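Local coordinates for protein enoyl-CoA hydratase subunit I (Geobacillus kaustophilus, PDB 2PBP) that probably acts as a hydro-lyase of the crotonase family, adding water to the double bond of enoyl-CoA thioesters in beta-oxidation, at residues V34-D45 against D87-M98; E48-T56 against T190-Q200. All blocks are in the same frame, centred on the assembly; numbering follows the deposited sequence.

Contact 1 of 2, residues V34-D45 against D87-M98; sequences VAEIVAAVEAFD and DWDRLSIVKTPM
Val-34, Val-38 and Val-41 of helix 31-46 pack on helix 86-92 and the loop that follows it, in a buried helix-helix contact of the crotonase fold with a salt bridge at Glu-42 and a hydrogen-bonded carboxylate at Asp-45. The short helical segments run in the same direction, crossing at 27° with 9.6 Å between axes, and the loop leads on into strand 98-102 of the sheet. At the Val-34 end a methyl, CG1, stands over one face of the Trp-88 indole in a CH-pi contact, 4.2 Å from the centroid of the five-membered ring. One turn on, the two methyls of Val-38 part: CG2 reaches CG of Leu-91, while CG1 lies over a face of the Arg-90 guanidinium. The chi1 of Val-41 (174°) turns CG1 to the loop, tight against Val-94 CG2 at 3.5 Å and near SD of Met-98, and leaves CG2 for Leu-91 CD2. Arg-90, bent at chi3, presents its side to Glu-42: NH2 bonds to OE1 at 2.6 Å and NE to OE2 at 3.0 Å, both oxygens lying close to the guanidinium plane although the carboxylate is turned 37° from it. A water donates both to Glu-42 OE2 and to Arg-90 O, tying the carboxylate to the backbone as well. A glutamine in place of Glu-42 would probably leave the Arg-90 guanidinium without its opposite charge and weaken the two-pronged grip that fixes its rotation over Val-38. Beyond this bridge, the Asp-45 side chain runs alongside Val-94 in the opposite direction and bonds to the two residues that follow; its OD2 takes a weak bond from Lys-95 N, and its OD1 accepts both from Thr-96 N at 2.9 Å and from Thr-96 OG1 in a very short bond of 2.5 Å.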
# COMPACT_ATOMS: atom_id res chain seq x y z
N VAL A 34 28.88 -2.09 6.14
CA VAL A 34 27.85 -2.03 5.11
C VAL A 34 28.21 -2.92 3.93
O VAL A 34 27.36 -3.64 3.41
CB VAL A 34 27.65 -0.58 4.62
CG1 VAL A 34 26.65 -0.56 3.46
CG2 VAL A 34 27.15 0.29 5.77
N ALA A 35 29.47 -2.89 3.50
CA ALA A 35 29.91 -3.71 2.38
C ALA A 35 29.69 -5.19 2.67
O ALA A 35 29.25 -5.93 1.80
CB ALA A 35 31.38 -3.45 2.07
N GLU A 36 29.98 -5.61 3.90
CA GLU A 36 29.79 -7.01 4.27
C GLU A 36 28.30 -7.37 4.27
O GLU A 36 27.91 -8.45 3.83
CB GLU A 36 30.40 -7.30 5.64
CG GLU A 36 31.93 -7.32 5.62
CD GLU A 36 32.53 -7.75 6.94
OE1 GLU A 36 32.10 -8.81 7.47
OE2 GLU A 36 33.42 -7.05 7.45
N ILE A 37 27.48 -6.45 4.75
CA ILE A 37 26.04 -6.67 4.79
C ILE A 37 25.52 -6.83 3.36
O ILE A 37 24.75 -7.74 3.07
CB ILE A 37 25.31 -5.50 5.48
CG1 ILE A 37 25.74 -5.42 6.95
CG2 ILE A 37 23.80 -5.68 5.36
CD1 ILE A 37 25.36 -4.12 7.66
N VAL A 38 25.96 -5.95 2.46
CA VAL A 38 25.54 -6.01 1.06
C VAL A 38 25.93 -7.34 0.43
O VAL A 38 25.12 -7.96 -0.27
CB VAL A 38 26.18 -4.86 0.24
CG1 VAL A 38 25.91 -5.08 -1.25
CG2 VAL A 38 25.62 -3.53 0.69
N ALA A 39 27.15 -7.77 0.68
CA ALA A 39 27.64 -9.03 0.12
C ALA A 39 26.81 -10.20 0.63
O ALA A 39 26.41 -11.07 -0.14
CB ALA A 39 29.11 -9.22 0.48
N ALA A 40 26.55 -10.22 1.94
CA ALA A 40 25.78 -11.30 2.54
C ALA A 40 24.33 -11.31 2.04
O ALA A 40 23.78 -12.36 1.72
CB ALA A 40 25.80 -11.18 4.06
N VAL A 41 23.72 -10.13 1.97
CA VAL A 41 22.34 -10.03 1.51
C VAL A 41 22.21 -10.43 0.04
O VAL A 41 21.28 -11.14 -0.33
CB VAL A 41 21.78 -8.60 1.70
CG1 VAL A 41 20.40 -8.50 1.07
CG2 VAL A 41 21.70 -8.28 3.19
N GLU A 42 23.13 -9.97 -0.81
CA GLU A 42 23.05 -10.32 -2.22
C GLU A 42 23.24 -11.83 -2.41
O GLU A 42 22.64 -12.42 -3.30
CB GLU A 42 24.07 -9.53 -3.04
CG GLU A 42 23.80 -8.02 -3.05
CD GLU A 42 24.66 -7.27 -4.05
OE1 GLU A 42 25.79 -7.72 -4.32
OE2 GLU A 42 24.21 -6.22 -4.55
N ALA A 43 24.05 -12.44 -1.56
CA ALA A 43 24.29 -13.88 -1.64
C ALA A 43 23.00 -14.64 -1.36
O ALA A 43 22.62 -15.54 -2.11
CB ALA A 43 25.37 -14.29 -0.65
N PHE A 44 22.32 -14.27 -0.28
CA PHE A 44 21.05 -14.91 0.07
C PHE A 44 19.98 -14.59 -0.97
O PHE A 44 19.11 -15.41 -1.25
CB PHE A 44 20.56 -14.44 1.45
CG PHE A 44 21.18 -15.17 2.62
CD1 PHE A 44 21.61 -16.49 2.51
CD2 PHE A 44 21.29 -14.54 3.86
CE1 PHE A 44 22.12 -17.17 3.61
CE2 PHE A 44 21.80 -15.21 4.97
CZ PHE A 44 22.21 -16.54 4.84
N ASP A 45 20.04 -13.38 -1.54
CA ASP A 45 19.07 -12.96 -2.54
C ASP A 45 19.16 -13.83 -3.80
O ASP A 45 18.15 -14.11 -4.44
CB ASP A 45 19.28 -11.47 -2.89
CG ASP A 45 18.12 -10.86 -3.67
OD1 ASP A 45 16.97 -11.33 -3.53
OD2 ASP A 45 18.36 -9.89 -4.42
N ASP A 87 26.43 1.41 -2.21
CA ASP A 87 26.21 0.14 -1.52
C ASP A 87 24.80 0.12 -0.94
O ASP A 87 24.15 -0.92 -0.89
CB ASP A 87 27.23 -0.06 -0.40
CG ASP A 87 28.48 -0.78 -0.86
OD1 ASP A 87 28.54 -1.17 -2.05
OD2 ASP A 87 29.41 -0.96 -0.04
N TRP A 88 24.33 1.28 -0.49
CA TRP A 88 22.99 1.35 0.07
C TRP A 88 21.96 1.17 -1.04
O TRP A 88 20.89 0.62 -0.82
CB TRP A 88 22.77 2.68 0.80
CG TRP A 88 23.45 2.73 2.13
CD1 TRP A 88 24.73 3.14 2.39
CD2 TRP A 88 22.89 2.35 3.39
NE1 TRP A 88 25.00 3.03 3.73
CE2 TRP A 88 23.89 2.54 4.37
CE3 TRP A 88 21.64 1.85 3.79
CZ2 TRP A 88 23.68 2.26 5.73
CZ3 TRP A 88 21.43 1.57 5.14
CH2 TRP A 88 22.45 1.78 6.09
N ASP A 89 22.29 1.64 -2.24
CA ASP A 89 21.38 1.49 -3.37
C ASP A 89 21.23 0.00 -3.71
O ASP A 89 20.17 -0.44 -4.13
CB ASP A 89 21.88 2.24 -4.60
CG ASP A 89 21.90 3.75 -4.40
OD1 ASP A 89 21.05 4.27 -3.65
OD2 ASP A 89 22.77 4.41 -5.01
N ARG A 90 22.31 -0.75 -3.52
CA ARG A 90 22.28 -2.18 -3.81
C ARG A 90 21.33 -2.88 -2.84
O ARG A 90 20.66 -3.85 -3.21
CB ARG A 90 23.69 -2.78 -3.71
CG ARG A 90 24.60 -2.30 -4.84
CD ARG A 90 26.06 -2.66 -4.63
NE ARG A 90 26.29 -4.10 -4.67
CZ ARG A 90 27.49 -4.65 -4.86
NH1 ARG A 90 28.55 -3.88 -5.04
NH2 ARG A 90 27.61 -5.97 -4.89
N LEU A 91 21.25 -2.37 -1.62
CA LEU A 91 20.36 -2.95 -0.62
C LEU A 91 18.91 -2.67 -1.00
O LEU A 91 18.03 -3.50 -0.79
CB LEU A 91 20.66 -2.38 0.77
CG LEU A 91 21.97 -2.82 1.43
CD1 LEU A 91 22.12 -2.14 2.78
CD2 LEU A 91 21.97 -4.34 1.60
N SER A 92 18.69 -1.49 -1.58
CA SER A 92 17.36 -1.06 -2.00
C SER A 92 16.75 -1.93 -3.10
O SER A 92 15.52 -2.00 -3.21
CB SER A 92 17.40 0.39 -2.49
OG SER A 92 17.86 1.27 -1.48
N ILE A 93 17.58 -2.59 -3.90
CA ILE A 93 17.05 -3.40 -4.99
C ILE A 93 17.00 -4.91 -4.75
O ILE A 93 16.77 -5.68 -5.68
CB ILE A 93 17.82 -3.14 -6.30
CG1 ILE A 93 19.28 -3.57 -6.16
CG2 ILE A 93 17.73 -1.67 -6.67
CD1 ILE A 93 20.05 -3.69 -7.48
N VAL A 94 17.21 -5.33 -3.50
CA VAL A 94 17.14 -6.75 -3.16
C VAL A 94 15.69 -7.17 -3.39
O VAL A 94 14.77 -6.53 -2.88
CB VAL A 94 17.55 -6.98 -1.70
CG1 VAL A 94 17.27 -8.42 -1.28
CG2 VAL A 94 19.03 -6.67 -1.53
N LYS A 95 15.48 -8.24 -4.15
CA LYS A 95 14.12 -8.69 -4.45
C LYS A 95 13.50 -9.65 -3.45
O LYS A 95 12.27 -9.69 -3.32
CB LYS A 95 14.08 -9.30 -5.85
CG LYS A 95 14.31 -8.27 -6.95
CD LYS A 95 14.11 -8.86 -8.33
CE LYS A 95 14.33 -7.82 -9.41
NZ LYS A 95 13.38 -6.68 -9.30
N THR A 96 14.32 -10.41 -2.76
CA THR A 96 13.82 -11.37 -1.78
C THR A 96 13.25 -10.64 -0.56
O THR A 96 13.77 -9.60 -0.16
CB THR A 96 14.96 -12.31 -1.31
OG1 THR A 96 15.49 -13.01 -2.44
CG2 THR A 96 14.44 -13.32 -0.29
N PRO A 97 12.16 -11.17 0.02
CA PRO A 97 11.58 -10.52 1.20
C PRO A 97 12.62 -10.35 2.30
O PRO A 97 13.37 -11.28 2.62
CB PRO A 97 10.45 -11.47 1.59
CG PRO A 97 9.98 -11.97 0.26
CD PRO A 97 11.29 -12.25 -0.47
N MET A 98 12.67 -9.16 2.89
CA MET A 98 13.61 -8.85 3.96
C MET A 98 12.91 -8.29 5.18
O MET A 98 12.11 -7.36 5.09
CB MET A 98 14.65 -7.84 3.49
CG MET A 98 15.83 -8.43 2.74
SD MET A 98 17.33 -7.54 3.20
CE MET A 98 16.93 -5.89 2.58
O HOH W 1 21.63 -5.73 -4.85

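Contact 2 of 2, residues E48-T56 against T190-Q200; sequences EKVRVIVLT and TMRLAGRLAEQ
Arg-51 opens the contact just before strand 52-57, laying its CB against CB of Ala-198 and sending an extended chain past the C-terminal end of helix 186-198. Its NH1 donates to Ala-198 O at 2.8 Å, meeting the oxygen nearly along the C=O axis, with that oxygen tilted 21° from the guanidinium plane. NH2 of the same group holds Phe-255 O, so two carbonyls fix the guanidinium. At Val-52 the methyls divide: CG1 rests on Ala-194 CB at 3.8 Å, whereas CG2 reaches Ala-194 O and Leu-197 CB. Here the helix lies along one face of the six-stranded mixed sheet of the crotonase fold, nearly antiparallel to the strand (163°) with the two axes 8.8 Å apart. The small side chain of Ala-194, touched by both Val-52 and Val-54, the next residue of the strand to point toward the helix, is consistent with this close approach. Of the Val-54 methyls, CG2 touches Ala-194 CB at 4.1 Å and approaches Met-191 SD, a sulfur reached through a side chain folded at chi2 and chi3. The other, CG1, meets Thr-190 CG2 at 3.9 Å, while the threonine hydroxyl is turned back to Leu-186 O of its own helix.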
# COMPACT_ATOMS: atom_id res chain seq x y z
N GLU A 48 17.99 -19.41 -4.33
CA GLU A 48 16.57 -19.71 -4.40
C GLU A 48 16.05 -20.53 -3.23
O GLU A 48 14.84 -20.68 -3.05
CB GLU A 48 16.23 -20.38 -5.74
CG GLU A 48 16.16 -19.38 -6.89
CD GLU A 48 15.86 -20.03 -8.23
OE1 GLU A 48 14.82 -20.72 -8.34
OE2 GLU A 48 16.65 -19.83 -9.18
N LYS A 49 16.96 -21.06 -2.42
CA LYS A 49 16.58 -21.84 -1.25
C LYS A 49 16.14 -20.91 -0.13
O LYS A 49 15.49 -21.34 0.82
CB LYS A 49 17.76 -22.69 -0.77
CG LYS A 49 18.01 -23.91 -1.63
CD LYS A 49 16.81 -24.83 -1.59
CE LYS A 49 16.46 -25.27 -0.17
NZ LYS A 49 15.11 -25.91 -0.07
N VAL A 50 16.52 -19.65 -0.25
CA VAL A 50 16.19 -18.64 0.74
C VAL A 50 14.97 -17.85 0.28
O VAL A 50 15.02 -17.16 -0.74
CB VAL A 50 17.37 -17.68 0.97
CG1 VAL A 50 16.99 -16.61 1.97
CG2 VAL A 50 18.57 -18.46 1.45
N ARG A 51 13.88 -17.95 1.03
CA ARG A 51 12.65 -17.26 0.68
C ARG A 51 12.44 -15.98 1.48
O ARG A 51 11.67 -15.11 1.07
CB ARG A 51 11.46 -18.20 0.88
CG ARG A 51 11.55 -19.47 0.05
CD ARG A 51 10.27 -20.28 0.15
NE ARG A 51 10.28 -21.41 -0.78
CZ ARG A 51 9.21 -22.14 -1.08
NH1 ARG A 51 8.04 -21.87 -0.51
NH2 ARG A 51 9.32 -23.14 -1.94
N VAL A 52 13.12 -15.88 2.62
CA VAL A 52 13.02 -14.70 3.47
C VAL A 52 14.38 -14.43 4.11
O VAL A 52 15.09 -15.36 4.49
CB VAL A 52 11.98 -14.89 4.61
CG1 VAL A 52 11.79 -13.58 5.38
CG2 VAL A 52 10.65 -15.36 4.04
N ILE A 53 14.75 -13.16 4.19
CA ILE A 53 16.01 -12.76 4.79
C ILE A 53 15.69 -11.93 6.03
O ILE A 53 14.87 -11.01 5.97
CB ILE A 53 16.84 -11.90 3.81
CG1 ILE A 53 17.18 -12.71 2.56
CG2 ILE A 53 18.10 -11.38 4.49
CD1 ILE A 53 17.69 -11.89 1.37
N VAL A 54 16.33 -12.26 7.14
CA VAL A 54 16.13 -11.53 8.39
C VAL A 54 17.44 -10.89 8.82
O VAL A 54 18.48 -11.54 8.86
CB VAL A 54 15.63 -12.47 9.52
CG1 VAL A 54 15.60 -11.72 10.85
CG2 VAL A 54 14.25 -13.00 9.18
N LEU A 55 17.38 -9.59 9.13
CA LEU A 55 18.55 -8.86 9.59
C LEU A 55 18.35 -8.54 11.07
O LEU A 55 17.26 -8.13 11.47
CB LEU A 55 18.72 -7.54 8.84
CG LEU A 55 18.82 -7.53 7.32
CD1 LEU A 55 19.10 -6.10 6.86
CD2 LEU A 55 19.93 -8.47 6.85
N THR A 56 19.39 -8.73 11.86
CA THR A 56 19.30 -8.43 13.28
C THR A 56 20.70 -8.15 13.82
O THR A 56 21.70 -8.42 13.16
CB THR A 56 18.64 -9.59 14.06
OG1 THR A 56 18.20 -9.11 15.34
CG2 THR A 56 19.63 -10.73 14.27
N THR A 190 9.89 -13.20 15.17
CA THR A 190 10.33 -12.84 13.82
C THR A 190 10.50 -14.09 12.95
O THR A 190 10.09 -14.11 11.80
CB THR A 190 11.67 -12.07 13.84
OG1 THR A 190 11.52 -10.88 14.63
CG2 THR A 190 12.07 -11.66 12.43
N MET A 191 11.12 -15.12 13.51
CA MET A 191 11.33 -16.35 12.76
C MET A 191 10.01 -17.05 12.44
O MET A 191 9.88 -17.70 11.40
CB MET A 191 12.26 -17.30 13.52
CG MET A 191 13.69 -16.78 13.64
SD MET A 191 14.44 -16.43 12.03
CE MET A 191 14.54 -18.09 11.33
N ARG A 192 9.04 -16.93 13.33
CA ARG A 192 7.74 -17.54 13.09
C ARG A 192 7.09 -16.84 11.91
O ARG A 192 6.52 -17.48 11.02
CB ARG A 192 6.85 -17.42 14.33
CG ARG A 192 5.48 -18.03 14.16
CD ARG A 192 4.79 -18.23 15.50
NE ARG A 192 5.57 -19.09 16.38
CZ ARG A 192 6.18 -18.68 17.49
NH1 ARG A 192 6.09 -17.41 17.86
NH2 ARG A 192 6.87 -19.54 18.23
N LEU A 193 7.18 -15.51 11.89
CA LEU A 193 6.62 -14.71 10.81
C LEU A 193 7.31 -15.04 9.49
O LEU A 193 6.66 -15.25 8.47
CB LEU A 193 6.77 -13.22 11.12
CG LEU A 193 6.40 -12.25 9.99
CD1 LEU A 193 4.93 -12.41 9.63
CD2 LEU A 193 6.71 -10.82 10.42
N ALA A 194 8.64 -15.09 9.53
CA ALA A 194 9.43 -15.40 8.34
C ALA A 194 9.08 -16.79 7.84
O ALA A 194 8.98 -17.03 6.64
CB ALA A 194 10.92 -15.30 8.65
N GLY A 195 8.88 -17.71 8.79
CA GLY A 195 8.53 -19.08 8.44
C GLY A 195 7.21 -19.12 7.70
O GLY A 195 7.06 -19.84 6.71
N ARG A 196 6.24 -18.34 8.17
CA ARG A 196 4.93 -18.29 7.52
C ARG A 196 5.06 -17.70 6.11
O ARG A 196 4.44 -18.20 5.18
CB ARG A 196 3.95 -17.46 8.34
CG ARG A 196 3.44 -18.18 9.59
CD ARG A 196 2.15 -17.54 10.09
NE ARG A 196 2.36 -16.25 10.74
CZ ARG A 196 2.65 -16.11 12.03
NH1 ARG A 196 2.75 -17.17 12.82
NH2 ARG A 196 2.82 -14.90 12.54
N LEU A 197 5.86 -16.65 5.97
CA LEU A 197 6.05 -16.04 4.65
C LEU A 197 6.77 -17.01 3.72
O LEU A 197 6.50 -17.05 2.52
CB LEU A 197 6.84 -14.73 4.78
CG LEU A 197 6.12 -13.56 5.43
CD1 LEU A 197 7.09 -12.41 5.67
CD2 LEU A 197 4.97 -13.10 4.54
N ALA A 198 7.67 -17.82 4.28
CA ALA A 198 8.40 -18.80 3.48
C ALA A 198 7.47 -19.86 2.90
O ALA A 198 7.83 -20.56 1.95
CB ALA A 198 9.49 -19.46 4.33
N GLU A 199 6.27 -19.98 3.46
CA GLU A 199 5.29 -20.96 2.98
C GLU A 199 4.41 -20.39 1.87
O GLU A 199 3.63 -21.12 1.25
CB GLU A 199 4.40 -21.44 4.13
CG GLU A 199 5.13 -22.29 5.16
CD GLU A 199 5.67 -23.57 4.56
OE1 GLU A 199 4.86 -24.42 4.14
OE2 GLU A 199 6.91 -23.73 4.51
N GLN A 200 4.53 -19.09 1.62
CA GLN A 200 3.76 -18.42 0.58
C GLN A 200 4.48 -18.63 -0.76
O GLN A 200 5.62 -19.10 -0.78
CB GLN A 200 3.66 -16.93 0.89
CG GLN A 200 2.82 -16.60 2.13
CD GLN A 200 1.37 -17.03 1.98
OE1 GLN A 200 1.06 -18.21 1.99
NE2 GLN A 200 0.49 -16.05 1.81

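Contacts 1 and 2 have centres 15 Å apart and meet at strand 52-57, which follows helix 31-46 in the chain. Helices 31-46 and 186-198 cover opposite faces of the sheet, sandwiching this strand: Val-41 and Phe-44 touch Leu-55 and Ile-53, respectively, whereas Val-52 and Val-54 point toward the later helix. The segments alternate along the chain, in the order 34-45, 48-56, 87-98, 190-200, so the two contacts interlock. A probable backbone hydrogen bond from Ile-53 N to Pro-97 O (2.8 Å) joins them directly, where 87-98 enters the neighbouring strand 98-102. Both contacts reach the dimer interface, where Trp-161 of the second subunit packs on Pro-97 of contact 1 and Leu-197 of contact 2.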